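Protein transport protein HOFQ (Aggregatibacter actinomycetemcomitans, PDB 2Y3M) is a secretin of the competence machinery whose extra-membranous domains bind DNA and share the type I KH fold, consistent with a role in DNA uptake. Local coordinates at residues V156-I159 / K160-I163; R56-A59 / K60-L64; E119-K122 / S123-G126. All coordinates share one frame; numbering follows the deposited sequence.

Interaction 1. Residues V156-I159 / K160-I163; sequences VRNI and KKLI
I159 and I163 meet one turn apart on helix 153-166, a local i to i+4 contact on the last helix of the strand-helix-strand-strand-helix unit 106-166, probably the KH-like part of the protein. CG2 of I159 comes within 3.6 Å of CD1 of I163, the two branched chains slanting across each other. I163 has CG1 anti to its carbonyl carbon (chi1 -74°), which sends CD1 back along the helix toward the preceding turn. Branched aliphatic residues suit this buried side: I159 also lies on I149 of strand 146-151, and V156 rests against N106 and A108 of strand 106-111. Helical bonds run beneath, among them I163 N to I159 O at 2.7 Å and K160 N to V156 O at 2.9 Å.

The outer side is polar. NH1 of R157 donates to OD1 of N158 at 2.8 Å, with the acceptor in the guanidinium plane but an N-H...O angle of only 137°, and the bond ties the rotation of the guanidinium to the neighbouring amide. The chains of R157 and K161 run alongside each other. The charged ends NH2 of R157 and NZ of K161 stay 4.6 Å apart, a probably mild repulsion, while one methylene of the lysine lies over the arginine: CD of K161 sits above one guanidinium face, toward its rim, 3.7 Å from NH1.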
loop_
_atom_site.group_PDB
_atom_site.type_symbol
_atom_site.label_atom_id
_atom_site.label_comp_id
_atom_site.label_asym_id
_atom_site.label_seq_id
_atom_site.Cartn_x
_atom_site.Cartn_y
_atom_site.Cartn_z
ATOM N N VAL B 156 -8.058 -18.506 34.704
ATOM C CA VAL B 156 -7.119 -17.388 34.788
ATOM C C VAL B 156 -5.894 -17.792 35.612
ATOM O O VAL B 156 -4.756 -17.588 35.180
ATOM C CB VAL B 156 -7.774 -16.097 35.374
ATOM C CG1 VAL B 156 -6.717 -15.025 35.678
ATOM C CG2 VAL B 156 -8.834 -15.547 34.425
ATOM N N ARG B 157 -6.149 -18.378 36.782
ATOM C CA ARG B 157 -5.119 -18.798 37.733
ATOM C C ARG B 157 -4.042 -19.701 37.117
ATOM O O ARG B 157 -2.851 -19.412 37.217
ATOM C CB ARG B 157 -5.774 -19.511 38.928
ATOM C CG ARG B 157 -4.793 -20.012 39.965
ATOM C CD ARG B 157 -5.412 -21.074 40.863
ATOM N NE ARG B 157 -4.501 -21.509 41.926
ATOM C CZ ARG B 157 -3.655 -22.535 41.828
ATOM N NH1 ARG B 157 -3.590 -23.247 40.709
ATOM N NH2 ARG B 157 -2.871 -22.850 42.855
ATOM N N ASN B 158 -4.471 -20.794 36.492
ATOM C CA ASN B 158 -3.551 -21.782 35.940
ATOM C C ASN B 158 -2.814 -21.327 34.677
ATOM O O ASN B 158 -1.676 -21.733 34.440
ATOM C CB ASN B 158 -4.281 -23.097 35.688
ATOM C CG ASN B 158 -4.838 -23.700 36.960
ATOM O OD1 ASN B 158 -4.297 -23.493 38.053
ATOM N ND2 ASN B 158 -5.927 -24.454 36.827
ATOM N N ILE B 159 -3.463 -20.493 33.874
ATOM C CA ILE B 159 -2.834 -19.979 32.663
ATOM C C ILE B 159 -1.813 -18.913 33.031
ATOM O O ILE B 159 -0.727 -18.864 32.454
ATOM C CB ILE B 159 -3.868 -19.469 31.653
ATOM C CG1 ILE B 159 -4.670 -20.648 31.111
ATOM C CG2 ILE B 159 -3.189 -18.723 30.501
ATOM C CD1 ILE B 159 -5.991 -20.258 30.537
ATOM N N LYS B 160 -2.155 -18.088 34.017
ATOM C CA LYS B 160 -1.217 -17.135 34.594
ATOM C C LYS B 160 0.020 -17.878 35.109
ATOM O O LYS B 160 1.149 -17.431 34.913
ATOM C CB LYS B 160 -1.897 -16.336 35.712
ATOM C CG LYS B 160 -1.073 -15.212 36.305
ATOM C CD LYS B 160 -1.917 -14.331 37.218
ATOM C CE LYS B 160 -1.030 -13.500 38.126
ATOM N NZ LYS B 160 -1.801 -12.472 38.870
ATOM N N LYS B 161 -0.195 -19.021 35.749
ATOM C CA LYS B 161 0.916 -19.842 36.206
ATOM C C LYS B 161 1.710 -20.410 35.028
ATOM O O LYS B 161 2.937 -20.360 35.022
ATOM C CB LYS B 161 0.435 -20.949 37.150
ATOM C CG LYS B 161 0.115 -20.448 38.561
ATOM C CD LYS B 161 -0.518 -21.537 39.429
ATOM C CE LYS B 161 0.525 -22.447 40.052
ATOM N NZ LYS B 161 1.303 -21.752 41.126
ATOM N N LEU B 162 1.009 -20.927 34.025
ATOM C CA LEU B 162 1.665 -21.476 32.836
ATOM C C LEU B 162 2.494 -20.418 32.085
ATOM O O LEU B 162 3.607 -20.701 31.630
ATOM C CB LEU B 162 0.632 -22.119 31.917
ATOM C CG LEU B 162 1.059 -22.970 30.718
ATOM C CD1 LEU B 162 2.202 -23.938 31.017
ATOM C CD2 LEU B 162 -0.165 -23.713 30.201
ATOM N N ILE B 163 1.957 -19.203 31.989
ATOM C CA ILE B 163 2.628 -18.111 31.292
ATOM C C ILE B 163 3.918 -17.716 31.997
ATOM O O ILE B 163 4.935 -17.469 31.345
ATOM C CB ILE B 163 1.698 -16.893 31.117
ATOM C CG1 ILE B 163 0.654 -17.194 30.039
ATOM C CG2 ILE B 163 2.498 -15.636 30.760
ATOM C CD1 ILE B 163 -0.544 -16.278 30.060
#

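Interaction 2. Residues R56-A59 / K60-L64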
loop_
_atom_site.group_PDB
_atom_site.type_symbol
_atom_site.label_atom_id
_atom_site.label_comp_id
_atom_site.label_asym_id
_atom_site.label_seq_id
_atom_site.Cartn_x
_atom_site.Cartn_y
_atom_site.Cartn_z
ATOM N N ARG B 56 10.899 8.017 -8.718
ATOM C CA ARG B 56 11.342 7.787 -7.344
ATOM C C ARG B 56 10.255 8.162 -6.340
ATOM O O ARG B 56 10.075 7.470 -5.340
ATOM C CB ARG B 56 12.647 8.532 -7.057
ATOM C CG ARG B 56 13.878 7.769 -7.525
ATOM C CD ARG B 56 15.065 8.678 -7.807
ATOM N NE ARG B 56 15.571 9.334 -6.604
ATOM C CZ ARG B 56 16.820 9.756 -6.448
ATOM N NH1 ARG B 56 17.717 9.581 -7.415
ATOM N NH2 ARG B 56 17.182 10.343 -5.315
ATOM N N SER B 57 9.534 9.248 -6.622
ATOM C CA SER B 57 8.389 9.652 -5.814
ATOM C C SER B 57 7.323 8.567 -5.832
ATOM O O SER B 57 6.746 8.253 -4.798
ATOM C CB SER B 57 7.795 10.972 -6.317
ATOM O OG SER B 57 8.589 12.078 -5.937
ATOM N N VAL B 58 7.079 7.999 -7.013
ATOM C CA VAL B 58 6.084 6.945 -7.199
ATOM C C VAL B 58 6.476 5.700 -6.409
ATOM O O VAL B 58 5.672 5.176 -5.633
ATOM C CB VAL B 58 5.872 6.622 -8.703
ATOM C CG1 VAL B 58 5.012 5.369 -8.895
ATOM C CG2 VAL B 58 5.227 7.803 -9.398
ATOM N N ALA B 59 7.719 5.258 -6.598
ATOM C CA ALA B 59 8.284 4.133 -5.865
ATOM C C ALA B 59 8.145 4.304 -4.356
ATOM O O ALA B 59 7.743 3.365 -3.666
ATOM C CB ALA B 59 9.749 3.921 -6.247
ATOM N N LYS B 60 8.473 5.495 -3.851
ATOM C CA LYS B 60 8.420 5.768 -2.409
ATOM C C LYS B 60 6.998 5.682 -1.865
ATOM O O LYS B 60 6.782 5.148 -0.774
ATOM C CB LYS B 60 9.037 7.130 -2.063
ATOM C CG LYS B 60 10.524 7.256 -2.370
ATOM C CD LYS B 60 11.406 6.545 -1.353
ATOM C CE LYS B 60 12.773 6.212 -1.947
ATOM N NZ LYS B 60 13.448 7.387 -2.583
ATOM N N ILE B 61 6.036 6.206 -2.625
ATOM C CA ILE B 61 4.618 6.114 -2.261
ATOM C C ILE B 61 4.138 4.655 -2.256
ATOM O O ILE B 61 3.382 4.252 -1.371
ATOM C CB ILE B 61 3.733 6.996 -3.179
ATOM C CG1 ILE B 61 4.027 8.474 -2.916
ATOM C CG2 ILE B 61 2.246 6.712 -2.956
ATOM C CD1 ILE B 61 3.531 9.410 -3.991
ATOM N N LYS B 62 4.602 3.879 -3.235
ATOM C CA LYS B 62 4.290 2.453 -3.333
ATOM C C LYS B 62 4.870 1.656 -2.162
ATOM O O LYS B 62 4.274 0.675 -1.729
ATOM C CB LYS B 62 4.785 1.879 -4.665
ATOM C CG LYS B 62 3.896 2.208 -5.857
ATOM C CD LYS B 62 4.480 1.655 -7.158
ATOM C CE LYS B 62 3.563 1.908 -8.355
ATOM N NZ LYS B 62 2.467 0.903 -8.470
ATOM N N GLN B 63 6.021 2.098 -1.655
ATOM C CA GLN B 63 6.709 1.439 -0.537
ATOM C C GLN B 63 6.064 1.699 0.830
ATOM O O GLN B 63 6.352 0.984 1.791
ATOM C CB GLN B 63 8.182 1.859 -0.493
ATOM C CG GLN B 63 9.061 1.194 -1.545
ATOM C CD GLN B 63 10.356 1.956 -1.810
ATOM O OE1 GLN B 63 10.705 2.227 -2.961
ATOM N NE2 GLN B 63 11.069 2.307 -0.744
ATOM N N LEU B 64 5.212 2.720 0.917
ATOM C CA LEU B 64 4.570 3.089 2.182
ATOM C C LEU B 64 3.650 1.994 2.693
ATOM O O LEU B 64 2.794 1.498 1.956
ATOM C CB LEU B 64 3.761 4.384 2.042
ATOM C CG LEU B 64 4.472 5.718 1.801
ATOM C CD1 LEU B 64 3.438 6.823 1.586
ATOM C CD2 LEU B 64 5.424 6.079 2.940
#
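The amide of Q63 brings OE1 near A59 across one turn of helix 51-63; the CB and carbonyl O of A59 lie to the same side of its plane. OE1 of Q63 stands 3.8 Å from CB of A59 and 3.3 Å from O of A59. The two oxygens are both acceptors, so no hydrogen bond forms between them. CG of Q63 lies beside the backbone N (chi1 -76°), and the extended chain carries OE1 alongside A59, whose short methyl suits the close approach. The A59 oxygen is instead engaged by the backbone: N of Q63 donates to it at 2.9 Å.

One turn along from V58, K62 follows the valine outward. CE of the lysine touches CG1 of V58 at 3.8 Å; that methyl is turned anti to the backbone N (chi1 171°), toward the following turn, where the long alkyl chain of K62 can lie against it. Beyond this apolar stretch the chain bends at its last torsion, and NZ forms a salt bridge with D65 of the second subunit. A lysine therefore suits the place twice, apolar along its chain against V58 and charged at the dimer interface.

The inward residues are apolar or small. I61 places CG1 3.3 Å from O of S57 and packs on L44 and L46, while the buried hydroxyl of S57 is satisfied by a hydrogen bond to OG1 of T30. The contact is that of an amphipathic helix near its C-terminal end: one side is laid on strand 42-48 and turned toward helix 18-26, and a further side, with V58, I61 and K62, meets W67 and E69 of the second subunit. The order of strands and helices from 6 to 76 is consistent with the N0 domain of secretins.

Interaction 3. Residues E119-K122 / S123-G126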
loop_
_atom_site.group_PDB
_atom_site.type_symbol
_atom_site.label_atom_id
_atom_site.label_comp_id
_atom_site.label_asym_id
_atom_site.label_seq_id
_atom_site.Cartn_x
_atom_site.Cartn_y
_atom_site.Cartn_z
ATOM N N GLU B 119 4.762 -15.870 20.893
ATOM C CA GLU B 119 5.401 -17.176 21.079
ATOM C C GLU B 119 4.779 -17.957 22.240
ATOM O O GLU B 119 4.542 -19.163 22.127
ATOM C CB GLU B 119 6.919 -17.041 21.263
ATOM C CG GLU B 119 7.657 -16.395 20.085
ATOM C CD GLU B 119 7.581 -17.200 18.790
ATOM O OE1 GLU B 119 7.380 -18.439 18.841
ATOM O OE2 GLU B 119 7.732 -16.586 17.710
ATOM N N VAL B 120 4.505 -17.260 23.342
ATOM C CA VAL B 120 3.798 -17.842 24.484
ATOM C C VAL B 120 2.437 -18.375 24.037
ATOM O O VAL B 120 2.077 -19.513 24.353
ATOM C CB VAL B 120 3.618 -16.821 25.629
ATOM C CG1 VAL B 120 2.808 -17.415 26.783
ATOM C CG2 VAL B 120 4.966 -16.347 26.132
ATOM N N MET B 121 1.709 -17.558 23.278
ATOM C CA MET B 121 0.399 -17.931 22.747
ATOM C C MET B 121 0.429 -19.143 21.819
ATOM O O MET B 121 -0.484 -19.959 21.848
ATOM C CB MET B 121 -0.276 -16.740 22.062
ATOM C CG MET B 121 -0.819 -15.714 23.048
ATOM S SD MET B 121 -2.077 -16.380 24.169
ATOM C CE MET B 121 -3.509 -16.447 23.099
ATOM N N LYS B 122 1.473 -19.262 21.005
ATOM C CA LYS B 122 1.643 -20.447 20.163
ATOM C C LYS B 122 1.869 -21.691 21.014
ATOM O O LYS B 122 1.311 -22.750 20.739
ATOM C CB LYS B 122 2.806 -20.268 19.188
ATOM C CG LYS B 122 2.538 -19.286 18.072
ATOM C CD LYS B 122 3.761 -19.143 17.199
ATOM C CE LYS B 122 3.882 -17.734 16.668
ATOM N NZ LYS B 122 5.186 -17.529 15.977
ATOM N N SER B 123 2.692 -21.553 22.045
ATOM C CA SER B 123 2.949 -22.637 22.989
ATOM C C SER B 123 1.669 -23.029 23.740
ATOM O O SER B 123 1.327 -24.209 23.805
ATOM C CB SER B 123 4.058 -22.233 23.968
ATOM O OG SER B 123 4.358 -23.291 24.858
ATOM N N LEU B 124 0.961 -22.035 24.277
ATOM C CA LEU B 124 -0.281 -22.263 25.027
ATOM C C LEU B 124 -1.400 -22.892 24.196
ATOM O O LEU B 124 -2.139 -23.738 24.695
ATOM C CB LEU B 124 -0.806 -20.958 25.631
ATOM C CG LEU B 124 -0.024 -20.177 26.690
ATOM C CD1 LEU B 124 -0.727 -18.860 26.974
ATOM C CD2 LEU B 124 0.125 -20.972 27.960
ATOM N N THR B 125 -1.533 -22.461 22.944
ATOM C CA THR B 125 -2.634 -22.905 22.089
ATOM C C THR B 125 -2.240 -24.086 21.217
ATOM O O THR B 125 -3.106 -24.720 20.611
ATOM C CB THR B 125 -3.172 -21.771 21.194
ATOM O OG1 THR B 125 -2.100 -21.220 20.421
ATOM C CG2 THR B 125 -3.810 -20.680 22.042
ATOM N N GLY B 126 -0.936 -24.371 21.161
ATOM C CA GLY B 126 -0.406 -25.577 20.512
ATOM C C GLY B 126 -0.837 -26.825 21.261
ATOM O O GLY B 126 -1.041 -26.790 22.479
#
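V120 and L124 form the tight, apolar part of this contact on helix 117-125, lying next to each other one turn apart. CG1 of V120 meets CD1 of L124 at 3.8 Å; a chi1 of 177° sets that methyl anti to the backbone N, on the side of the following turn. The same CD1 is approached by SD of M121 at 4.0 Å, the bend of the flexible thioether at chi2 (-61°) bringing SD beside the leucine. Beneath them N of L124 donates to O of V120 at 2.8 Å.

The helix end is held differently. O of M121 accepts two bonds from T125, one from its backbone N at 2.9 Å and one from its hydroxyl OG1. The refined OG1 distance is so short that its exact value is doubtful, but a threonine is well chosen here, since its hydroxyl can turn back onto the preceding turn while CG2 remains available for packing. G126 then leaves helical geometry, and its N makes a weak bond to O of K122 at 2.8 Å.

On the looser, polar side S123 is exposed, whereas K122 is partly exposed and held at the subunit interface. NZ of K122 reaches back one turn in a salt bridge to OE2 of E119 at 3.2 Å, meeting it from above the carboxylate plane. A second salt bridge joins it to D52 of the second subunit. One ammonium group thus has two carboxylate partners, which would probably stabilise its positive charge; the long, flexible lysine can reach both.

Within the fold, the apolar side is laid over the sheet, V120 and M121 on L147 of strand 146-151 and M121 and T125 on Y74 of strand 67-76, while L124 packs against L162, I163 and L166 of helix 153-166.

In the fold
Along the chain the order is interaction 2, interaction 3, interaction 1, each a turn within a single helix. Interactions 3 and 1 are neighbours, their centres about 13 Å apart, and they touch through the packed helices 117-125 and 153-166 of the probably KH-like lobe, with strands 106-111, 137-141 and 146-151. Interaction 2 belongs to helix 51-63 in a separate lobe, about 46 Å between centres from interaction 1 and 37 Å from interaction 3. Long strands 6-14 and 67-76 connect the lobes and join the sheet at 137-141; such an extended layout would be compatible with the flexibility reported for these domains. Interactions 2 and 3 also contribute lysines to the dimer interface.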